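Local coordinates for protein citrate lyase, subunit 1 (Methanosaeta concilii, PDB 6HXI) that probably helps cleave citrate with ATP and coenzyme A to give acetyl-CoA and oxaloacetate, as one subunit of an ATP citrate lyase, at residues Phe195-Ile200 against Asp214-Leu219; Val120-Asp125 against Ala185-Tyr190. All coordinates share one frame; numbering follows the deposited sequence.

How the contacts relate
Both contacts belong to the ATP-grasp part of the chain and lie with their centres about 9 Å apart. They follow one another in sequence: Val120-Asp125 and Ala185-Tyr190 of contact 2 come first, and Phe195-Ile200 and Asp214-Leu219 of contact 1 take up the chain just after helix 173-192 ends. Strands 118-125 and 195-206 are antiparallel neighbours in the same sheet, probably hydrogen-bonded from Ile200 N to Val120 O (2.8 Å) and from Ile122 N to Val198 O (2.9 Å). Contact 1 joins strand to strand within that sheet; contact 2 packs a helix on its face. Phe195 meets Phe189, and Val198 and Ile200 touch the same helix, so the contacts share one hydrophobic core.

Contact 1: Phe195-Ile200 against Asp214-Leu219; sequences FAYVEI and DMVAKL
Phe195 lies with one ring face against Leu219, whose CD2 stands over the ring centre, 3.6 Å from the centroid, in a CH-pi contact. With CG anti to the carbonyl carbon (chi1 -79°), the ring of Phe195 turns its CE2 edge to Ala217 CB, 3.6 Å away. On the face that carries Val198 and Met215, Val198 CG2 touches Met215 CE at the end of an extended thioether chain, and helix 8-18 packs on the methionine. The other face is more polar. Tyr197, with CG anti to the backbone N (chi1 -176°), lays its ring along the strand, where Val216 CG1 meets its edge at CE2 (3.8 Å). Tyr197 OH donates in turn to Glu199 OE1 (2.8 Å) on the carboxylate's anti side. A classic beta bulge shifts the antiparallel register by one residue: Ala196 N (2.8 Å) and Tyr197 N (3.3 Å) both reach Lys218 O from the same face of its carbonyl plane. Beyond it Lys218 N and Tyr197 O bond at 2.9 Å, and Glu199 pairs with Val216 in both directions. The chemistry thus divides this hairpin: carbon packing on the helix-covered face, and on the other a phenol bond that probably steadies the Glu199 carboxylate.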
ATOM      1  N   PHE C 195     -46.440  29.512  28.293  1.00 42.70           N
ATOM      2  CA  PHE C 195     -47.855  29.437  28.612  1.00 43.70           C
ATOM      3  C   PHE C 195     -48.668  29.821  27.405  1.00 48.07           C
ATOM      4  O   PHE C 195     -48.225  30.631  26.591  1.00 48.43           O
ATOM      5  CB  PHE C 195     -48.207  30.382  29.776  1.00 46.07           C
ATOM      6  CG  PHE C 195     -47.850  29.866  31.146  1.00 48.58           C
ATOM      7  CD1 PHE C 195     -46.586  30.089  31.682  1.00 52.55           C
ATOM      8  CD2 PHE C 195     -48.776  29.162  31.901  1.00 52.07           C
ATOM      9  CE1 PHE C 195     -46.255  29.607  32.949  1.00 55.38           C
ATOM     10  CE2 PHE C 195     -48.438  28.667  33.157  1.00 57.06           C
ATOM     11  CZ  PHE C 195     -47.180  28.900  33.676  1.00 55.84           C
ATOM     12  N   ALA C 196     -49.856  29.246  27.292  1.00 43.34           N
ATOM     13  CA  ALA C 196     -50.801  29.555  26.234  1.00 43.34           C
ATOM     14  C   ALA C 196     -52.002  30.304  26.882  1.00 47.97           C
ATOM     15  O   ALA C 196     -52.764  30.981  26.195  1.00 46.74           O
ATOM     16  CB  ALA C 196     -51.266  28.264  25.571  1.00 44.68           C
ATOM     17  N   TYR C 197     -52.141  30.167  28.214  1.00 46.52           N
ATOM     18  CA  TYR C 197     -53.180  30.763  29.046  1.00 46.97           C
ATOM     19  C   TYR C 197     -52.805  30.743  30.535  1.00 49.46           C
ATOM     20  O   TYR C 197     -52.310  29.744  31.043  1.00 47.29           O
ATOM     21  CB  TYR C 197     -54.515  30.029  28.836  1.00 49.43           C
ATOM     22  CG  TYR C 197     -55.668  30.644  29.597  1.00 53.42           C
ATOM     23  CD1 TYR C 197     -56.275  31.814  29.154  1.00 56.31           C
ATOM     24  CD2 TYR C 197     -56.153  30.058  30.763  1.00 55.86           C
ATOM     25  CE1 TYR C 197     -57.306  32.413  29.874  1.00 60.91           C
ATOM     26  CE2 TYR C 197     -57.206  30.635  31.482  1.00 58.73           C
ATOM     27  CZ  TYR C 197     -57.780  31.815  31.034  1.00 69.14           C
ATOM     28  OH  TYR C 197     -58.820  32.403  31.724  1.00 75.13           O
ATOM     29  N   VAL C 198     -53.089  31.848  31.229  1.00 48.28           N
ATOM     30  CA  VAL C 198     -52.905  32.005  32.676  1.00 49.37           C
ATOM     31  C   VAL C 198     -54.053  32.829  33.231  1.00 54.55           C
ATOM     32  O   VAL C 198     -54.437  33.835  32.632  1.00 53.60           O
ATOM     33  CB  VAL C 198     -51.491  32.501  33.133  1.00 53.28           C
ATOM     34  CG1 VAL C 198     -51.220  33.954  32.728  1.00 52.78           C
ATOM     35  CG2 VAL C 198     -51.307  32.337  34.629  1.00 53.93           C
ATOM     36  N   GLU C 199     -54.622  32.386  34.349  1.00 54.21           N
ATOM     37  CA  GLU C 199     -55.710  33.086  35.010  1.00 56.13           C
ATOM     38  C   GLU C 199     -55.545  33.022  36.520  1.00 62.66           C
ATOM     39  O   GLU C 199     -55.502  31.930  37.089  1.00 62.86           O
ATOM     40  CB  GLU C 199     -57.054  32.491  34.601  1.00 59.17           C
ATOM     41  CG  GLU C 199     -58.264  33.194  35.192  1.00 72.70           C
ATOM     42  CD  GLU C 199     -59.477  32.294  35.267  1.00110.37           C
ATOM     43  OE1 GLU C 199     -60.061  31.999  34.199  1.00113.70           O
ATOM     44  OE2 GLU C 199     -59.812  31.842  36.387  1.00116.00           O
ATOM     45  N   ILE C 200     -55.451  34.197  37.159  1.00 59.66           N
ATOM     46  CA  ILE C 200     -55.386  34.329  38.602  1.00 60.43           C
ATOM     47  C   ILE C 200     -56.676  35.046  38.982  1.00 66.74           C
ATOM     48  O   ILE C 200     -56.813  36.265  38.799  1.00 65.23           O
ATOM     49  CB  ILE C 200     -54.098  34.988  39.157  1.00 62.47           C
ATOM     50  CG1 ILE C 200     -52.832  34.315  38.559  1.00 60.43           C
ATOM     51  CG2 ILE C 200     -54.103  34.883  40.687  1.00 64.29           C
ATOM     52  CD1 ILE C 200     -51.600  35.152  38.605  1.00 62.42           C
ATOM     53  N   ASP C 214     -56.507  31.553  43.417  1.00 71.35           N
ATOM     54  CA  ASP C 214     -56.953  30.489  42.516  1.00 71.33           C
ATOM     55  C   ASP C 214     -56.241  30.670  41.200  1.00 73.62           C
ATOM     56  O   ASP C 214     -56.020  31.807  40.778  1.00 73.05           O
ATOM     57  CB  ASP C 214     -58.478  30.471  42.350  1.00 74.98           C
ATOM     58  CG  ASP C 214     -59.210  29.958  43.583  1.00 90.40           C
ATOM     59  OD1 ASP C 214     -59.361  28.720  43.718  1.00 92.34           O
ATOM     60  OD2 ASP C 214     -59.639  30.790  44.405  1.00 98.00           O
ATOM     61  N   MET C 215     -55.823  29.555  40.586  1.00 68.52           N
ATOM     62  CA  MET C 215     -55.056  29.561  39.349  1.00 65.85           C
ATOM     63  C   MET C 215     -55.516  28.498  38.336  1.00 66.95           C
ATOM     64  O   MET C 215     -55.842  27.361  38.697  1.00 67.76           O
ATOM     65  CB  MET C 215     -53.559  29.405  39.668  1.00 67.84           C
ATOM     66  CG  MET C 215     -52.653  30.047  38.654  1.00 69.99           C
ATOM     67  SD  MET C 215     -50.974  30.229  39.277  1.00 74.53           S
ATOM     68  CE  MET C 215     -50.155  30.771  37.811  1.00 68.56           C
ATOM     69  N   VAL C 216     -55.571  28.910  37.069  1.00 59.68           N
ATOM     70  CA  VAL C 216     -55.948  28.093  35.910  1.00 58.33           C
ATOM     71  C   VAL C 216     -54.879  28.398  34.887  1.00 58.57           C
ATOM     72  O   VAL C 216     -54.579  29.572  34.643  1.00 57.16           O
ATOM     73  CB  VAL C 216     -57.377  28.429  35.390  1.00 62.98           C
ATOM     74  CG1 VAL C 216     -57.635  27.835  34.006  1.00 61.64           C
ATOM     75  CG2 VAL C 216     -58.446  27.973  36.384  1.00 65.62           C
ATOM     76  N   ALA C 217     -54.254  27.356  34.336  1.00 54.47           N
ATOM     77  CA  ALA C 217     -53.182  27.562  33.369  1.00 52.22           C
ATOM     78  C   ALA C 217     -53.128  26.502  32.324  1.00 53.58           C
ATOM     79  O   ALA C 217     -53.486  25.348  32.583  1.00 53.92           O
ATOM     80  CB  ALA C 217     -51.828  27.686  34.071  1.00 52.35           C
ATOM     81  N   LYS C 218     -52.677  26.906  31.118  1.00 48.14           N
ATOM     82  CA  LYS C 218     -52.460  26.037  29.959  1.00 46.22           C
ATOM     83  C   LYS C 218     -51.064  26.305  29.427  1.00 48.57           C
ATOM     84  O   LYS C 218     -50.658  27.463  29.300  1.00 46.73           O
ATOM     85  CB  LYS C 218     -53.485  26.320  28.853  1.00 48.52           C
ATOM     86  CG  LYS C 218     -54.848  25.674  29.050  1.00 53.43           C
ATOM     87  CD  LYS C 218     -55.773  26.081  27.921  1.00 56.81           C
ATOM     88  CE  LYS C 218     -57.041  25.272  27.889  1.00 68.39           C
ATOM     89  NZ  LYS C 218     -57.774  25.538  26.625  1.00 83.22           N
ATOM     90  N   LEU C 219     -50.317  25.241  29.117  1.00 45.71           N
ATOM     91  CA  LEU C 219     -48.979  25.369  28.537  1.00 42.65           C
ATOM     92  C   LEU C 219     -49.058  24.949  27.082  1.00 46.40           C
ATOM     93  O   LEU C 219     -49.825  24.042  26.755  1.00 45.61           O
ATOM     94  CB  LEU C 219     -47.961  24.499  29.275  1.00 42.16           C
ATOM     95  CG  LEU C 219     -47.668  24.818  30.734  1.00 45.93           C
ATOM     96  CD1 LEU C 219     -46.847  23.712  31.375  1.00 45.94           C
ATOM     97  CD2 LEU C 219     -46.937  26.146  30.876  1.00 46.99           C
TER

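Contact 2: Val120-Asp125 against Ala185-Tyr190; sequences VAISSD and ALWRFY
A helix lying across the face of an antiparallel sheet is the element at work here: helix 173-192 packs on strand 118-125 in the ATP-grasp part of the chain, the two short segments crossing at -39° with their axes 9.7 Å apart. Ile122 is the strand residue at the centre. Its two branches part company: CG2, anti to the backbone N, sits over the centre of the Tyr190 ring, 3.5 Å from the centroid and only 3° off the normal, a CH-pi contact, while CD1 presses on the helix backbone, 3.6 Å from Trp187 N, and also touches Leu186 CD2. Val120 and Leu186 meet tip to tip, CG1 to CD2, at 3.8 Å. The Tyr190 side chain runs antiparallel to that of Ile122, with CG anti to the backbone N (chi1 175°), and its hydroxyl ends beside Ser124. Tyr190 OH and Ser124 OG share a hydrogen bond of 2.7 Å, the serine oxygen at the ring edge and in its plane; Tyr190 OH also makes a weak bond to Ala196 O in strand 195-206. Ser124 OG also bonds to Asp129 OD1, and Asp129 OD2 accepts from Trp187 NE1, so one carboxylate ties strand and helix together. A phenylalanine in place of Tyr190 would probably keep the ring under Ile122 but leave Ser124 OG with Asp129 and no phenol to hold it to the helix. Ser124 O is hydrogen-bonded to Tyr207 of the neighbouring succinyl-CoA ligase alpha-type subunit. This is two-layer alpha/beta packing, a helix laid on one face of an antiparallel sheet.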
ATOM      1  N   VAL C 120     -56.675  38.722  37.013  1.00 59.53           N
ATOM      2  CA  VAL C 120     -55.677  38.889  35.946  1.00 57.23           C
ATOM      3  C   VAL C 120     -55.650  37.646  35.043  1.00 58.77           C
ATOM      4  O   VAL C 120     -55.611  36.521  35.539  1.00 57.25           O
ATOM      5  CB  VAL C 120     -54.254  39.325  36.431  1.00 60.50           C
ATOM      6  CG1 VAL C 120     -53.583  38.256  37.294  1.00 59.82           C
ATOM      7  CG2 VAL C 120     -53.358  39.709  35.257  1.00 59.02           C
ATOM      8  N   ALA C 121     -55.665  37.856  33.724  1.00 55.43           N
ATOM      9  CA  ALA C 121     -55.584  36.761  32.760  1.00 53.55           C
ATOM     10  C   ALA C 121     -54.774  37.131  31.521  1.00 54.85           C
ATOM     11  O   ALA C 121     -54.925  38.227  30.967  1.00 53.14           O
ATOM     12  CB  ALA C 121     -56.976  36.286  32.365  1.00 55.40           C
ATOM     13  N   ILE C 122     -53.909  36.205  31.084  1.00 50.13           N
ATOM     14  CA  ILE C 122     -53.105  36.398  29.887  1.00 47.88           C
ATOM     15  C   ILE C 122     -53.440  35.291  28.897  1.00 52.23           C
ATOM     16  O   ILE C 122     -53.429  34.112  29.232  1.00 50.06           O
ATOM     17  CB  ILE C 122     -51.579  36.606  30.109  1.00 49.55           C
ATOM     18  CG1 ILE C 122     -51.280  37.581  31.271  1.00 49.36           C
ATOM     19  CG2 ILE C 122     -50.892  37.080  28.791  1.00 49.21           C
ATOM     20  CD1 ILE C 122     -49.849  37.528  31.770  1.00 51.92           C
ATOM     21  N   SER C 123     -53.800  35.708  27.688  1.00 51.14           N
ATOM     22  CA  SER C 123     -54.181  34.875  26.558  1.00 51.07           C
ATOM     23  C   SER C 123     -53.519  35.480  25.333  1.00 54.15           C
ATOM     24  O   SER C 123     -53.144  36.650  25.362  1.00 54.48           O
ATOM     25  CB  SER C 123     -55.694  34.938  26.382  1.00 56.91           C
ATOM     26  OG  SER C 123     -56.178  33.721  25.849  1.00 70.12           O
ATOM     27  N   SER C 124     -53.405  34.726  24.241  1.00 49.90           N
ATOM     28  CA  SER C 124     -52.813  35.289  23.037  1.00 48.07           C
ATOM     29  C   SER C 124     -53.781  35.356  21.869  1.00 51.62           C
ATOM     30  O   SER C 124     -54.700  34.542  21.787  1.00 51.84           O
ATOM     31  CB  SER C 124     -51.574  34.507  22.647  1.00 49.18           C
ATOM     32  OG  SER C 124     -50.589  34.564  23.662  1.00 57.56           O
ATOM     33  N   ASP C 125     -53.574  36.337  20.975  1.00 48.24           N
ATOM     34  CA  ASP C 125     -54.333  36.513  19.732  1.00 50.09           C
ATOM     35  C   ASP C 125     -53.339  36.538  18.565  1.00 54.53           C
ATOM     36  O   ASP C 125     -52.151  36.397  18.824  1.00 53.08           O
ATOM     37  CB  ASP C 125     -55.283  37.738  19.775  1.00 53.05           C
ATOM     38  CG  ASP C 125     -54.672  39.139  19.824  1.00 60.92           C
ATOM     39  OD1 ASP C 125     -53.437  39.270  19.635  1.00 61.02           O
ATOM     40  OD2 ASP C 125     -55.433  40.105  20.043  1.00 64.56           O
ATOM     41  N   ALA C 185     -44.535  41.513  35.311  1.00 53.27           N
ATOM     42  CA  ALA C 185     -43.755  40.328  35.676  1.00 52.16           C
ATOM     43  C   ALA C 185     -44.478  39.059  35.217  1.00 54.13           C
ATOM     44  O   ALA C 185     -43.838  38.138  34.704  1.00 51.80           O
ATOM     45  CB  ALA C 185     -43.550  40.290  37.181  1.00 54.04           C
ATOM     46  N   LEU C 186     -45.819  39.032  35.381  1.00 52.17           N
ATOM     47  CA  LEU C 186     -46.672  37.908  34.990  1.00 52.16           C
ATOM     48  C   LEU C 186     -46.618  37.670  33.489  1.00 55.79           C
ATOM     49  O   LEU C 186     -46.581  36.512  33.076  1.00 54.35           O
ATOM     50  CB  LEU C 186     -48.116  38.092  35.465  1.00 52.87           C
ATOM     51  CG  LEU C 186     -48.983  36.828  35.468  1.00 56.66           C
ATOM     52  CD1 LEU C 186     -48.656  35.949  36.655  1.00 56.50           C
ATOM     53  CD2 LEU C 186     -50.454  37.188  35.482  1.00 59.98           C
ATOM     54  N   TRP C 187     -46.566  38.760  32.683  1.00 53.24           N
ATOM     55  CA  TRP C 187     -46.414  38.674  31.225  1.00 52.13           C
ATOM     56  C   TRP C 187     -45.053  38.059  30.866  1.00 53.67           C
ATOM     57  O   TRP C 187     -44.983  37.225  29.967  1.00 50.94           O
ATOM     58  CB  TRP C 187     -46.566  40.039  30.534  1.00 51.73           C
ATOM     59  CG  TRP C 187     -46.390  39.919  29.048  1.00 52.17           C
ATOM     60  CD1 TRP C 187     -47.295  39.427  28.154  1.00 54.37           C
ATOM     61  CD2 TRP C 187     -45.182  40.139  28.316  1.00 52.31           C
ATOM     62  NE1 TRP C 187     -46.741  39.376  26.897  1.00 53.60           N
ATOM     63  CE2 TRP C 187     -45.435  39.782  26.971  1.00 55.73           C
ATOM     64  CE3 TRP C 187     -43.892  40.572  28.673  1.00 54.36           C
ATOM     65  CZ2 TRP C 187     -44.465  39.908  25.969  1.00 55.35           C
ATOM     66  CZ3 TRP C 187     -42.935  40.711  27.680  1.00 56.45           C
ATOM     67  CH2 TRP C 187     -43.223  40.376  26.345  1.00 56.52           C
ATOM     68  N   ARG C 188     -43.981  38.480  31.563  1.00 49.99           N
ATOM     69  CA  ARG C 188     -42.622  37.982  31.336  1.00 48.91           C
ATOM     70  C   ARG C 188     -42.577  36.497  31.676  1.00 49.65           C
ATOM     71  O   ARG C 188     -42.023  35.706  30.918  1.00 49.70           O
ATOM     72  CB  ARG C 188     -41.611  38.789  32.173  1.00 49.78           C
ATOM     73  CG  ARG C 188     -41.530  40.260  31.790  1.00 48.46           C
ATOM     74  CD  ARG C 188     -40.265  40.886  32.355  1.00 56.12           C
ATOM     75  NE  ARG C 188     -40.360  42.344  32.470  1.00 60.35           N
ATOM     76  CZ  ARG C 188     -40.082  43.205  31.491  1.00 73.74           C
ATOM     77  NH1 ARG C 188     -39.725  42.768  30.287  1.00 62.49           N
ATOM     78  NH2 ARG C 188     -40.192  44.510  31.699  1.00 64.25           N
ATOM     79  N   PHE C 189     -43.241  36.122  32.771  1.00 45.81           N
ATOM     80  CA  PHE C 189     -43.394  34.752  33.220  1.00 46.01           C
ATOM     81  C   PHE C 189     -44.173  33.935  32.172  1.00 46.74           C
ATOM     82  O   PHE C 189     -43.766  32.834  31.836  1.00 44.32           O
ATOM     83  CB  PHE C 189     -44.089  34.746  34.595  1.00 49.29           C
ATOM     84  CG  PHE C 189     -44.534  33.405  35.127  1.00 51.47           C
ATOM     85  CD1 PHE C 189     -43.610  32.502  35.640  1.00 54.93           C
ATOM     86  CD2 PHE C 189     -45.886  33.062  35.152  1.00 53.71           C
ATOM     87  CE1 PHE C 189     -44.021  31.263  36.136  1.00 56.54           C
ATOM     88  CE2 PHE C 189     -46.296  31.821  35.648  1.00 57.60           C
ATOM     89  CZ  PHE C 189     -45.358  30.927  36.138  1.00 55.91           C
ATOM     90  N   TYR C 190     -45.253  34.501  31.628  1.00 45.52           N
ATOM     91  CA  TYR C 190     -46.106  33.886  30.595  1.00 45.21           C
ATOM     92  C   TYR C 190     -45.271  33.622  29.316  1.00 49.35           C
ATOM     93  O   TYR C 190     -45.276  32.507  28.774  1.00 48.32           O
ATOM     94  CB  TYR C 190     -47.284  34.847  30.314  1.00 45.68           C
ATOM     95  CG  TYR C 190     -48.212  34.443  29.184  1.00 47.41           C
ATOM     96  CD1 TYR C 190     -49.335  33.662  29.426  1.00 48.82           C
ATOM     97  CD2 TYR C 190     -48.021  34.926  27.890  1.00 47.95           C
ATOM     98  CE1 TYR C 190     -50.206  33.308  28.394  1.00 48.15           C
ATOM     99  CE2 TYR C 190     -48.897  34.601  26.860  1.00 47.71           C
ATOM    100  CZ  TYR C 190     -49.985  33.785  27.116  1.00 51.52           C
ATOM    101  OH  TYR C 190     -50.846  33.445  26.106  1.00 55.21           O
TER